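Local structure of CRISPR-associated protein,CRISPR-associated endonuclease Cas9 (Corynebacterium diphtheriae, 6JOO) at residues A764-R769 against Q797-L802; S828-D833 against N893-D898; G852-S857 against G887-V892. The protein acts, as the full-length enzyme, as an RNA-guided endonuclease that cuts invading DNA matching its CRISPR RNA and thereby gives bacteria adaptive immunity. One frame throughout, in Å; residues are numbered along the deposited sequence.

Interaction 1 (A764-R769 against Q797-L802); sequences AFAMLR and QAEKKL. With nucleotides of chain C.
Ala766 meets Leu802 where strand 764-771, an outer strand of a three-stranded antiparallel sheet, is covered by the first turn of helix 800-808. The pair is a compact case of strand-on-helix packing in the Topo-homology domain, within the C-terminal part of the fused Cas9 chain. Ala766 CB rests 3.8 Å from Leu802 CB and also meets Leu802 CG and CD1, while the other methyl, CD2, serves the next residues. With chi1 at -179° and chi2 at 58°, Leu802 lays CD2 along the strand, 3.6 Å from the carbonyl O of selenomethionine Met767. There CD2 also packs 3.9 Å from Leu768 CB, and Leu768 CD1 in turn touches Ala798 CB in the loop leading to the helix. Two charged side chains border this apolar patch. From the N-cap position Glu799 reaches back to set OE2 3.8 Å from Ala766 CB, while Lys801 folds at chi3 and brings NZ beside Ala764 CB. Farther out, the strand is paired through its backbone with strand 749-757. Its last residue here, Arg769, turns to the DNA: its NH1 also bonds to Phe853 O, and at the guanidinium edge Arg769 NH1 donates to OP2 of DT4 of chain C at 2.8 Å and 160°, with NH2 adding weak bonds to both OP1 and OP2.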
loop_
_atom_site.group_PDB
_atom_site.type_symbol
_atom_site.label_atom_id
_atom_site.label_comp_id
_atom_site.label_asym_id
_atom_site.label_seq_id
_atom_site.Cartn_x
_atom_site.Cartn_y
_atom_site.Cartn_z
ATOM N N ALA A 764 -25.196 20.988 27.009
ATOM C CA ALA A 764 -25.318 20.039 25.914
ATOM C C ALA A 764 -23.938 19.696 25.365
ATOM O O ALA A 764 -22.962 20.419 25.585
ATOM C CB ALA A 764 -26.202 20.597 24.790
ATOM N N PHE A 765 -23.868 18.585 24.634
ATOM C CA PHE A 765 -22.620 18.088 24.070
ATOM C C PHE A 765 -22.739 18.009 22.554
ATOM O O PHE A 765 -23.681 17.409 22.030
ATOM C CB PHE A 765 -22.260 16.718 24.650
ATOM C CG PHE A 765 -22.026 16.732 26.134
ATOM C CD1 PHE A 765 -20.799 17.110 26.647
ATOM C CD2 PHE A 765 -23.031 16.365 27.014
ATOM C CE1 PHE A 765 -20.577 17.123 28.011
ATOM C CE2 PHE A 765 -22.816 16.375 28.378
ATOM C CZ PHE A 765 -21.587 16.755 28.876
ATOM N N ALA A 766 -21.784 18.616 21.862
ATOM C CA ALA A 766 -21.717 18.628 20.411
ATOM C C ALA A 766 -20.381 18.053 19.959
ATOM O O ALA A 766 -19.488 17.779 20.767
ATOM C CB ALA A 766 -21.900 20.048 19.861
HETATM N N MSE A 767 -20.242 17.900 18.648
HETATM C CA MSE A 767 -19.078 17.237 18.076
HETATM C C MSE A 767 -18.606 17.936 16.806
HETATM O O MSE A 767 -19.413 18.337 15.968
HETATM C CB MSE A 767 -19.411 15.776 17.783
HETATM C CG MSE A 767 -18.336 15.019 17.040
HETATM SE SE MSE A 767 -19.047 13.407 16.214
HETATM C CE MSE A 767 -17.775 12.133 16.947
ATOM N N LEU A 768 -17.292 18.080 16.666
ATOM C CA LEU A 768 -16.681 18.704 15.498
ATOM C C LEU A 768 -15.821 17.663 14.794
ATOM O O LEU A 768 -14.806 17.219 15.339
ATOM C CB LEU A 768 -15.848 19.918 15.901
ATOM C CG LEU A 768 -14.941 20.491 14.815
ATOM C CD1 LEU A 768 -15.767 21.011 13.655
ATOM C CD2 LEU A 768 -14.062 21.588 15.390
ATOM N N ARG A 769 -16.224 17.276 13.586
ATOM C CA ARG A 769 -15.481 16.301 12.795
ATOM C C ARG A 769 -14.426 17.041 11.980
ATOM O O ARG A 769 -14.760 17.789 11.056
ATOM C CB ARG A 769 -16.423 15.511 11.894
ATOM C CG ARG A 769 -17.523 14.783 12.644
ATOM C CD ARG A 769 -18.409 14.002 11.691
ATOM N NE ARG A 769 -18.996 14.846 10.655
ATOM C CZ ARG A 769 -19.810 14.398 9.706
ATOM N NH1 ARG A 769 -20.137 13.114 9.664
ATOM N NH2 ARG A 769 -20.295 15.230 8.797
ATOM N N GLN A 797 -19.429 22.470 8.028
ATOM C CA GLN A 797 -20.192 21.231 8.085
ATOM C C GLN A 797 -20.607 20.858 9.502
ATOM O O GLN A 797 -21.305 19.854 9.679
ATOM C CB GLN A 797 -19.379 20.088 7.475
ATOM C CG GLN A 797 -19.121 20.224 5.987
ATOM C CD GLN A 797 -20.322 19.848 5.142
ATOM O OE1 GLN A 797 -20.628 18.666 4.966
ATOM N NE2 GLN A 797 -21.005 20.852 4.604
ATOM N N ALA A 798 -20.194 21.630 10.507
ATOM C CA ALA A 798 -20.488 21.286 11.891
ATOM C C ALA A 798 -21.960 21.534 12.216
ATOM O O ALA A 798 -22.669 22.257 11.512
ATOM C CB ALA A 798 -19.604 22.089 12.848
ATOM N N GLU A 799 -22.414 20.907 13.301
ATOM C CA GLU A 799 -23.758 21.157 13.807
ATOM C C GLU A 799 -23.920 22.637 14.127
ATOM O O GLU A 799 -23.060 23.240 14.773
ATOM C CB GLU A 799 -24.013 20.304 15.047
ATOM C CG GLU A 799 -25.331 20.554 15.748
ATOM C CD GLU A 799 -25.680 19.433 16.714
ATOM O OE1 GLU A 799 -26.725 18.778 16.510
ATOM O OE2 GLU A 799 -24.902 19.193 17.665
ATOM N N LYS A 800 -25.021 23.224 13.651
ATOM C CA LYS A 800 -25.172 24.676 13.717
ATOM C C LYS A 800 -25.109 25.182 15.154
ATOM O O LYS A 800 -24.565 26.263 15.415
ATOM C CB LYS A 800 -26.480 25.097 13.045
ATOM C CG LYS A 800 -26.881 26.530 13.332
ATOM C CD LYS A 800 -27.971 27.021 12.401
ATOM C CE LYS A 800 -28.327 28.467 12.719
ATOM N NZ LYS A 800 -29.209 29.072 11.680
ATOM N N LYS A 801 -25.646 24.407 16.099
ATOM C CA LYS A 801 -25.598 24.793 17.506
ATOM C C LYS A 801 -24.166 25.011 17.976
ATOM O O LYS A 801 -23.879 25.973 18.700
ATOM C CB LYS A 801 -26.283 23.723 18.358
ATOM C CG LYS A 801 -25.820 23.689 19.805
ATOM C CD LYS A 801 -25.954 22.295 20.406
ATOM C CE LYS A 801 -27.404 21.841 20.456
ATOM N NZ LYS A 801 -27.543 20.496 21.080
ATOM N N LEU A 802 -23.251 24.129 17.566
ATOM C CA LEU A 802 -21.856 24.246 17.985
ATOM C C LEU A 802 -21.189 25.463 17.357
ATOM O O LEU A 802 -20.311 26.081 17.973
ATOM C CB LEU A 802 -21.094 22.969 17.622
ATOM C CG LEU A 802 -19.615 22.888 17.999
ATOM C CD1 LEU A 802 -19.441 23.075 19.495
ATOM C CD2 LEU A 802 -18.999 21.567 17.548
ATOM P P DT C 4 -20.860 12.912 6.028
ATOM O OP1 DT C 4 -20.113 14.182 5.902
ATOM O OP2 DT C 4 -21.565 12.584 7.283
ATOM O "O5'" DT C 4 -21.906 12.841 4.822
ATOM C "C5'" DT C 4 -21.467 13.104 3.499
ATOM C "C4'" DT C 4 -22.604 12.944 2.504
ATOM O "O4'" DT C 4 -23.136 11.595 2.569
ATOM C "C3'" DT C 4 -23.789 13.885 2.711
ATOM O "O3'" DT C 4 -24.165 14.456 1.475
ATOM C "C2'" DT C 4 -24.886 12.977 3.274
ATOM C "C1'" DT C 4 -24.547 11.641 2.636
ATOM N N1 DT C 4 -25.016 10.456 3.434
ATOM C C2 DT C 4 -25.941 9.590 2.893
ATOM O O2 DT C 4 -26.421 9.731 1.782
ATOM N N3 DT C 4 -26.289 8.542 3.707
ATOM C C4 DT C 4 -25.812 8.276 4.979
ATOM O O4 DT C 4 -26.185 7.305 5.633
ATOM C C5 DT C 4 -24.846 9.219 5.484
ATOM C C7 DT C 4 -24.258 9.037 6.852
ATOM C C6 DT C 4 -24.501 10.250 4.697
#

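Interaction 2 (S828-D833 against N893-D898); sequences SKIATD and NKLFSD. With nucleotides of chain D.
Lys829 and Ile830 lean from the loop after strand 822-824 onto the short helix 892-898, a loop-on-helix contact in the Cas9 C-terminal domain, which belongs to the C-terminal part of the fused chain. At the exposed end of the contact, Lys829, its chain bent at chi3, reaches Asp898, placing CE 4.0 Å from the main-chain O of Asp898. Its NZ stays 5.7 Å from Asp898 OD1, too far for a salt bridge, so any attraction between the charges is probably weak.

Ile830 carries the apolar part of the contact, and its two branches divide the work. With chi1 at 63°, CG1 stands between the backbone N and the carbonyl carbon, and CG2 lies anti to the carbonyl carbon. CG2 settles 3.7 Å from Asp898 CB and close to the carbonyl O of Lys894, one turn earlier on the helix. CD1, at the end of the longer branch, packs on Leu895 CD1, the two side chains meeting at a slant. Behind this meeting point Leu895 is backed by Leu859 and Leu861 of strand 858-863, which links the loop, through Leu895, to that outer strand of the sheet.

Beyond Ala831 the loop turns to the DNA. Thr832, at the N-cap of helix 833-842, sets its methyl CG2 3.7 Å from OP1 of DA2 of chain D and near OP2 of DT3 of chain D. Across from it Lys894 stretches out fully, its CG passing by Ile830 CG2. Both side chains thus meet one phosphate: Lys894 NZ donates to OP1 of DA2 of chain D at 2.8 Å and, weakly, to O3' of DC1 of chain D in the same phosphodiester linkage at 3.4 Å.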
loop_
_atom_site.group_PDB
_atom_site.type_symbol
_atom_site.label_atom_id
_atom_site.label_comp_id
_atom_site.label_asym_id
_atom_site.label_seq_id
_atom_site.Cartn_x
_atom_site.Cartn_y
_atom_site.Cartn_z
ATOM N N SER A 828 -28.315 2.027 30.044
ATOM C CA SER A 828 -29.594 1.797 30.703
ATOM C C SER A 828 -30.637 2.823 30.280
ATOM O O SER A 828 -31.823 2.494 30.181
ATOM C CB SER A 828 -29.416 1.812 32.222
ATOM O OG SER A 828 -28.954 3.073 32.676
ATOM N N LYS A 829 -30.219 4.059 30.006
ATOM C CA LYS A 829 -31.160 5.142 29.754
ATOM C C LYS A 829 -31.256 5.560 28.292
ATOM O O LYS A 829 -32.264 6.163 27.908
ATOM C CB LYS A 829 -30.789 6.370 30.595
ATOM C CG LYS A 829 -30.993 6.179 32.092
ATOM C CD LYS A 829 -30.383 7.322 32.892
ATOM C CE LYS A 829 -29.037 6.926 33.486
ATOM N NZ LYS A 829 -28.383 8.072 34.180
ATOM N N ILE A 830 -30.254 5.252 27.470
ATOM C CA ILE A 830 -30.154 5.794 26.122
ATOM C C ILE A 830 -30.160 4.715 25.051
ATOM O O ILE A 830 -30.091 5.043 23.862
ATOM C CB ILE A 830 -28.900 6.679 25.970
ATOM C CG1 ILE A 830 -27.641 5.832 26.170
ATOM C CG2 ILE A 830 -28.927 7.820 26.968
ATOM C CD1 ILE A 830 -26.362 6.614 26.106
ATOM N N ALA A 831 -30.223 3.441 25.428
ATOM C CA ALA A 831 -30.205 2.375 24.434
ATOM C C ALA A 831 -31.457 2.420 23.567
ATOM O O ALA A 831 -32.573 2.608 24.063
ATOM C CB ALA A 831 -30.089 1.006 25.109
ATOM N N THR A 832 -31.267 2.252 22.261
ATOM C CA THR A 832 -32.397 2.132 21.355
ATOM C C THR A 832 -33.034 0.752 21.510
ATOM O O THR A 832 -32.520 -0.123 22.210
ATOM C CB THR A 832 -31.966 2.371 19.907
ATOM O OG1 THR A 832 -30.991 1.393 19.524
ATOM C CG2 THR A 832 -31.365 3.763 19.753
ATOM N N ASP A 833 -34.180 0.566 20.854
ATOM C CA ASP A 833 -34.909 -0.689 21.005
ATOM C C ASP A 833 -34.100 -1.868 20.481
ATOM O O ASP A 833 -34.079 -2.938 21.101
ATOM C CB ASP A 833 -36.262 -0.599 20.301
ATOM C CG ASP A 833 -37.300 0.137 21.130
ATOM O OD1 ASP A 833 -36.976 0.544 22.265
ATOM O OD2 ASP A 833 -38.442 0.306 20.652
ATOM N N ASN A 893 -25.229 14.344 21.580
ATOM C CA ASN A 893 -25.740 15.042 22.756
ATOM C C ASN A 893 -26.466 14.090 23.696
ATOM O O ASN A 893 -26.308 14.178 24.919
ATOM C CB ASN A 893 -26.662 16.184 22.338
ATOM C CG ASN A 893 -27.145 16.994 23.523
ATOM O OD1 ASN A 893 -26.462 17.075 24.544
ATOM N ND2 ASN A 893 -28.327 17.589 23.401
ATOM N N LYS A 894 -27.267 13.175 23.148
ATOM C CA LYS A 894 -27.972 12.217 23.992
ATOM C C LYS A 894 -26.997 11.267 24.677
ATOM O O LYS A 894 -27.150 10.956 25.864
ATOM C CB LYS A 894 -28.989 11.437 23.159
ATOM C CG LYS A 894 -29.900 10.523 23.964
ATOM C CD LYS A 894 -30.752 9.659 23.044
ATOM C CE LYS A 894 -31.814 8.898 23.826
ATOM N NZ LYS A 894 -32.570 7.959 22.946
ATOM N N LEU A 895 -25.976 10.817 23.945
ATOM C CA LEU A 895 -25.045 9.825 24.476
ATOM C C LEU A 895 -24.223 10.389 25.628
ATOM O O LEU A 895 -24.063 9.741 26.667
ATOM C CB LEU A 895 -24.128 9.331 23.356
ATOM C CG LEU A 895 -22.940 8.452 23.743
ATOM C CD1 LEU A 895 -23.410 7.091 24.210
ATOM C CD2 LEU A 895 -21.971 8.309 22.583
ATOM N N PHE A 896 -23.685 11.595 25.458
ATOM C CA PHE A 896 -22.772 12.143 26.452
ATOM C C PHE A 896 -23.508 12.752 27.635
ATOM O O PHE A 896 -22.931 12.876 28.722
ATOM C CB PHE A 896 -21.861 13.181 25.800
ATOM C CG PHE A 896 -20.823 12.584 24.898
ATOM C CD1 PHE A 896 -20.186 11.408 25.250
ATOM C CD2 PHE A 896 -20.493 13.186 23.694
ATOM C CE1 PHE A 896 -19.233 10.850 24.429
ATOM C CE2 PHE A 896 -19.540 12.629 22.866
ATOM C CZ PHE A 896 -18.910 11.459 23.234
ATOM N N SER A 897 -24.771 13.127 27.450
ATOM C CA SER A 897 -25.516 13.743 28.540
ATOM C C SER A 897 -25.995 12.704 29.543
ATOM O O SER A 897 -25.933 12.931 30.756
ATOM C CB SER A 897 -26.693 14.538 27.980
ATOM O OG SER A 897 -26.241 15.517 27.059
ATOM N N ASP A 898 -26.468 11.556 29.057
ATOM C CA ASP A 898 -27.085 10.542 29.904
ATOM C C ASP A 898 -26.405 9.181 29.799
ATOM O O ASP A 898 -26.952 8.189 30.294
ATOM C CB ASP A 898 -28.574 10.406 29.560
ATOM C CG ASP A 898 -29.331 11.717 29.703
ATOM O OD1 ASP A 898 -29.047 12.473 30.655
ATOM O OD2 ASP A 898 -30.212 11.993 28.857
ATOM P P DA D 2 -31.220 8.307 19.469
ATOM O OP1 DA D 2 -31.212 7.339 20.588
ATOM O OP2 DA D 2 -29.948 8.789 18.884
ATOM O "O5'" DA D 2 -32.093 7.686 18.289
ATOM C "C5'" DA D 2 -33.266 6.953 18.582
ATOM C "C4'" DA D 2 -33.977 6.561 17.301
ATOM O "O4'" DA D 2 -34.100 7.719 16.446
ATOM C "C3'" DA D 2 -33.270 5.486 16.474
ATOM O "O3'" DA D 2 -34.115 4.362 16.326
ATOM C "C2'" DA D 2 -32.970 6.155 15.124
ATOM C "C1'" DA D 2 -33.919 7.343 15.104
ATOM N N9 DA D 2 -33.381 8.501 14.389
ATOM C C8 DA D 2 -32.492 9.413 14.876
ATOM N N7 DA D 2 -32.180 10.359 14.025
ATOM C C5 DA D 2 -32.914 10.049 12.896
ATOM C C6 DA D 2 -33.023 10.672 11.637
ATOM N N6 DA D 2 -32.352 11.781 11.306
ATOM N N1 DA D 2 -33.846 10.109 10.729
ATOM C C2 DA D 2 -34.512 8.998 11.066
ATOM N N3 DA D 2 -34.491 8.321 12.217
ATOM C C4 DA D 2 -33.665 8.906 13.099
ATOM O "O5'" DC D 1 -31.774 14.063 20.592
ATOM C "C5'" DC D 1 -31.397 12.724 20.291
ATOM C "C4'" DC D 1 -32.602 11.908 19.859
ATOM O "O4'" DC D 1 -33.433 12.699 18.986
ATOM C "C3'" DC D 1 -32.271 10.663 19.064
ATOM O "O3'" DC D 1 -32.059 9.586 19.948
ATOM C "C2'" DC D 1 -33.530 10.447 18.219
ATOM C "C1'" DC D 1 -34.112 11.856 18.074
ATOM N N1 DC D 1 -33.975 12.436 16.702
ATOM C C2 DC D 1 -34.683 11.878 15.629
ATOM O O2 DC D 1 -35.414 10.899 15.828
ATOM N N3 DC D 1 -34.549 12.429 14.397
ATOM C C4 DC D 1 -33.753 13.485 14.221
ATOM N N4 DC D 1 -33.651 13.994 12.989
ATOM C C5 DC D 1 -33.029 14.070 15.300
ATOM C C6 DC D 1 -33.169 13.520 16.510
ATOM P P DT D 3 -33.518 2.971 15.793
ATOM O OP1 DT D 3 -34.353 1.878 16.336
ATOM O OP2 DT D 3 -32.060 2.978 16.036
ATOM O "O5'" DT D 3 -33.752 3.041 14.219
ATOM C "C5'" DT D 3 -35.048 3.293 13.726
ATOM C "C4'" DT D 3 -35.007 3.567 12.239
ATOM O "O4'" DT D 3 -34.398 4.845 11.999
ATOM C "C3'" DT D 3 -34.197 2.564 11.422
ATOM O "O3'" DT D 3 -35.074 1.749 10.680
ATOM C "C2'" DT D 3 -33.309 3.430 10.506
ATOM C "C1'" DT D 3 -33.861 4.835 10.708
ATOM N N1 DT D 3 -32.824 5.901 10.635
ATOM C C2 DT D 3 -32.742 6.694 9.516
ATOM O O2 DT D 3 -33.480 6.575 8.553
ATOM N N3 DT D 3 -31.756 7.645 9.562
ATOM C C4 DT D 3 -30.866 7.875 10.595
ATOM O O4 DT D 3 -30.013 8.756 10.545
ATOM C C5 DT D 3 -31.011 7.008 11.736
ATOM C C7 DT D 3 -30.102 7.160 12.918
ATOM C C6 DT D 3 -31.971 6.076 11.701
#

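Interaction 3 (G852-S857 against G887-V892); sequences GFFSPS and GWLPAV. With nucleotides of chain C; nucleotides of chain D.
Leu889 lies over one face of the Phe854 ring: its CD1 stands 3.8 Å from the ring centroid and 14° off the normal, a CH-pi contact, while Leu889 CD2 lies above the CG-CD1 side. The opposite face of Phe854 takes the methyl C7 of DT4 of chain C, 3.6 Å from Phe854 CZ. The ring is thus held between the two Leu889 methyls and a thymine methyl. With chi1 at -171°, CG is opposite the backbone N and the ring comes alongside loop 887-892. Its neighbour Phe853 grips the same strand of DNA by its backbone, Phe853 N donating to OP1 of DG3 of chain C. A few residues on, the segments are tied by main chain: Val892 N donates to Ser857 O at 2.8 Å, just after an ST turn in which Ser855 OG receives Ser857 N. Ala891, the N-cap residue, gives its N to OP2 of DA2 of chain D at 3.1 Å. In this C-terminal domain, part of the PAM-interacting region in Cas9 proteins, the loop 887-892 runs beside strand 858-863, with Leu889 touching Arg860, and leads into helix 892-898, whose Val892 leans on Met767 of strand 764-771.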
loop_
_atom_site.group_PDB
_atom_site.type_symbol
_atom_site.label_atom_id
_atom_site.label_comp_id
_atom_site.label_asym_id
_atom_site.label_seq_id
_atom_site.Cartn_x
_atom_site.Cartn_y
_atom_site.Cartn_z
ATOM N N GLY A 852 -16.701 4.991 13.496
ATOM C CA GLY A 852 -16.860 6.074 12.542
ATOM C C GLY A 852 -17.563 7.255 13.172
ATOM O O GLY A 852 -18.065 7.185 14.298
ATOM N N PHE A 853 -17.585 8.349 12.420
ATOM C CA PHE A 853 -18.309 9.567 12.777
ATOM C C PHE A 853 -19.441 9.684 11.759
ATOM O O PHE A 853 -19.259 10.217 10.663
ATOM C CB PHE A 853 -17.393 10.777 12.766
ATOM C CG PHE A 853 -16.103 10.565 13.501
ATOM C CD1 PHE A 853 -16.085 9.892 14.709
ATOM C CD2 PHE A 853 -14.905 11.028 12.978
ATOM C CE1 PHE A 853 -14.903 9.688 15.390
ATOM C CE2 PHE A 853 -13.717 10.829 13.655
ATOM C CZ PHE A 853 -13.715 10.156 14.864
ATOM N N PHE A 854 -20.614 9.171 12.133
ATOM C CA PHE A 854 -21.676 8.929 11.160
ATOM C C PHE A 854 -22.208 10.231 10.576
ATOM O O PHE A 854 -22.142 10.457 9.363
ATOM C CB PHE A 854 -22.798 8.128 11.821
ATOM C CG PHE A 854 -23.841 7.629 10.861
ATOM C CD1 PHE A 854 -23.601 6.508 10.080
ATOM C CD2 PHE A 854 -25.066 8.269 10.746
ATOM C CE1 PHE A 854 -24.557 6.043 9.198
ATOM C CE2 PHE A 854 -26.026 7.807 9.867
ATOM C CZ PHE A 854 -25.771 6.691 9.092
ATOM N N SER A 855 -22.757 11.088 11.422
ATOM C CA SER A 855 -23.323 12.355 10.986
ATOM C C SER A 855 -22.615 13.488 11.720
ATOM O O SER A 855 -21.794 13.232 12.612
ATOM C CB SER A 855 -24.825 12.383 11.267
ATOM O OG SER A 855 -25.057 12.772 12.607
ATOM N N PRO A 856 -22.890 14.752 11.375
ATOM C CA PRO A 856 -22.389 15.865 12.200
ATOM C C PRO A 856 -22.924 15.870 13.621
ATOM O O PRO A 856 -22.535 16.743 14.404
ATOM C CB PRO A 856 -22.855 17.111 11.433
ATOM C CG PRO A 856 -23.057 16.635 10.019
ATOM C CD PRO A 856 -23.464 15.205 10.094
ATOM N N SER A 857 -23.763 14.903 13.984
ATOM C CA SER A 857 -24.351 14.841 15.313
ATOM C C SER A 857 -24.480 13.419 15.843
ATOM O O SER A 857 -25.075 13.227 16.910
ATOM C CB SER A 857 -25.736 15.503 15.307
ATOM O OG SER A 857 -26.539 14.954 14.280
ATOM N N GLY A 887 -24.516 -0.533 12.773
ATOM C CA GLY A 887 -24.117 -0.384 14.159
ATOM C C GLY A 887 -24.993 0.611 14.893
ATOM O O GLY A 887 -25.899 1.238 14.338
ATOM N N TRP A 888 -24.708 0.738 16.185
ATOM C CA TRP A 888 -25.394 1.721 17.009
ATOM C C TRP A 888 -24.994 3.122 16.566
ATOM O O TRP A 888 -23.804 3.433 16.457
ATOM C CB TRP A 888 -25.058 1.502 18.483
ATOM C CG TRP A 888 -25.861 2.350 19.422
ATOM C CD1 TRP A 888 -27.035 2.986 19.153
ATOM C CD2 TRP A 888 -25.541 2.659 20.786
ATOM N NE1 TRP A 888 -27.470 3.669 20.264
ATOM C CE2 TRP A 888 -26.570 3.485 21.279
ATOM C CE3 TRP A 888 -24.485 2.316 21.638
ATOM C CZ2 TRP A 888 -26.573 3.975 22.585
ATOM C CZ3 TRP A 888 -24.491 2.805 22.934
ATOM C CH2 TRP A 888 -25.528 3.625 23.393
ATOM N N LEU A 889 -25.995 3.964 16.300
ATOM C CA LEU A 889 -25.795 5.310 15.767
ATOM C C LEU A 889 -26.387 6.330 16.735
ATOM O O LEU A 889 -27.348 7.037 16.397
ATOM C CB LEU A 889 -26.421 5.448 14.379
ATOM C CG LEU A 889 -25.960 4.427 13.332
ATOM C CD1 LEU A 889 -26.721 4.575 12.020
ATOM C CD2 LEU A 889 -24.466 4.544 13.087
ATOM N N PRO A 890 -25.829 6.447 17.940
ATOM C CA PRO A 890 -26.416 7.352 18.931
ATOM C C PRO A 890 -26.127 8.805 18.606
ATOM O O PRO A 890 -25.128 9.139 17.966
ATOM C CB PRO A 890 -25.730 6.933 20.233
ATOM C CG PRO A 890 -24.398 6.453 19.790
ATOM C CD PRO A 890 -24.585 5.831 18.433
ATOM N N ALA A 891 -27.026 9.677 19.051
ATOM C CA ALA A 891 -26.765 11.105 18.963
ATOM C C ALA A 891 -25.706 11.499 19.981
ATOM O O ALA A 891 -25.688 10.998 21.109
ATOM C CB ALA A 891 -28.046 11.905 19.194
ATOM N N VAL A 892 -24.817 12.404 19.573
ATOM C CA VAL A 892 -23.710 12.809 20.433
ATOM C C VAL A 892 -24.228 13.468 21.706
ATOM O O VAL A 892 -23.741 13.186 22.808
ATOM C CB VAL A 892 -22.756 13.732 19.653
ATOM C CG1 VAL A 892 -21.876 14.534 20.601
ATOM C CG2 VAL A 892 -21.915 12.908 18.687
ATOM P P DG C 3 -18.041 7.195 9.038
ATOM O OP1 DG C 3 -17.199 8.078 9.880
ATOM O OP2 DG C 3 -19.016 6.300 9.694
ATOM O "O5'" DG C 3 -18.854 8.057 7.952
ATOM C "C5'" DG C 3 -18.274 9.222 7.358
ATOM C "C4'" DG C 3 -18.913 9.524 6.004
ATOM O "O4'" DG C 3 -19.287 8.290 5.368
ATOM C "C3'" DG C 3 -20.169 10.383 6.056
ATOM O "O3'" DG C 3 -19.831 11.717 5.730
ATOM C "C2'" DG C 3 -21.095 9.791 4.993
ATOM C "C1'" DG C 3 -20.481 8.437 4.644
ATOM N N9 DG C 3 -21.344 7.317 4.979
ATOM C C8 DG C 3 -21.270 6.528 6.099
ATOM N N7 DG C 3 -22.176 5.595 6.136
ATOM C C5 DG C 3 -22.900 5.777 4.964
ATOM C C6 DG C 3 -24.010 5.060 4.456
ATOM O O6 DG C 3 -24.594 4.090 4.957
ATOM N N1 DG C 3 -24.437 5.572 3.237
ATOM C C2 DG C 3 -23.865 6.639 2.591
ATOM N N2 DG C 3 -24.414 6.987 1.421
ATOM N N3 DG C 3 -22.827 7.320 3.055
ATOM C C4 DG C 3 -22.398 6.834 4.242
ATOM P P DT C 4 -20.860 12.912 6.028
ATOM O OP1 DT C 4 -20.113 14.182 5.902
ATOM O OP2 DT C 4 -21.565 12.584 7.283
ATOM O "O5'" DT C 4 -21.906 12.841 4.822
ATOM C "C5'" DT C 4 -21.467 13.104 3.499
ATOM C "C4'" DT C 4 -22.604 12.944 2.504
ATOM O "O4'" DT C 4 -23.136 11.595 2.569
ATOM C "C3'" DT C 4 -23.789 13.885 2.711
ATOM O "O3'" DT C 4 -24.165 14.456 1.475
ATOM C "C2'" DT C 4 -24.886 12.977 3.274
ATOM C "C1'" DT C 4 -24.547 11.641 2.636
ATOM N N1 DT C 4 -25.016 10.456 3.434
ATOM C C2 DT C 4 -25.941 9.590 2.893
ATOM O O2 DT C 4 -26.421 9.731 1.782
ATOM N N3 DT C 4 -26.289 8.542 3.707
ATOM C C4 DT C 4 -25.812 8.276 4.979
ATOM O O4 DT C 4 -26.185 7.305 5.633
ATOM C C5 DT C 4 -24.846 9.219 5.484
ATOM C C7 DT C 4 -24.258 9.037 6.852
ATOM C C6 DT C 4 -24.501 10.250 4.697
ATOM P P DA D 2 -31.220 8.307 19.469
ATOM O OP1 DA D 2 -31.212 7.339 20.588
ATOM O OP2 DA D 2 -29.948 8.789 18.884
ATOM O "O5'" DA D 2 -32.093 7.686 18.289
ATOM C "C5'" DA D 2 -33.266 6.953 18.582
ATOM C "C4'" DA D 2 -33.977 6.561 17.301
ATOM O "O4'" DA D 2 -34.100 7.719 16.446
ATOM C "C3'" DA D 2 -33.270 5.486 16.474
ATOM O "O3'" DA D 2 -34.115 4.362 16.326
ATOM C "C2'" DA D 2 -32.970 6.155 15.124
ATOM C "C1'" DA D 2 -33.919 7.343 15.104
ATOM N N9 DA D 2 -33.381 8.501 14.389
ATOM C C8 DA D 2 -32.492 9.413 14.876
ATOM N N7 DA D 2 -32.180 10.359 14.025
ATOM C C5 DA D 2 -32.914 10.049 12.896
ATOM C C6 DA D 2 -33.023 10.672 11.637
ATOM N N6 DA D 2 -32.352 11.781 11.306
ATOM N N1 DA D 2 -33.846 10.109 10.729
ATOM C C2 DA D 2 -34.512 8.998 11.066
ATOM N N3 DA D 2 -34.491 8.321 12.217
ATOM C C4 DA D 2 -33.665 8.906 13.099
#

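Overall arrangement
Three contacts crowd one DNA-binding flank of the chain, their centres 12 to 17 Å apart. Interaction 3 is buried, whereas interactions 1 and 2 are partly buried and edged by charged side chains. Helix 892-898 is the shared element: its first residue joins interaction 3, its remainder forms half of interaction 2, and Asn893 OD1 meets Phe765 N of interaction 1, bridging the Topo-homology and C-terminal domains. Interaction 1 packs aliphatic groups, interaction 2 an isoleucine on a helix, and interaction 3 adds an aromatic face and a main-chain bond. Interactions 2 and 3 divide the phosphate of DA2 of chain D between its OP1 and OP2; interactions 1 and 3 both hold the other DNA strand, chain C.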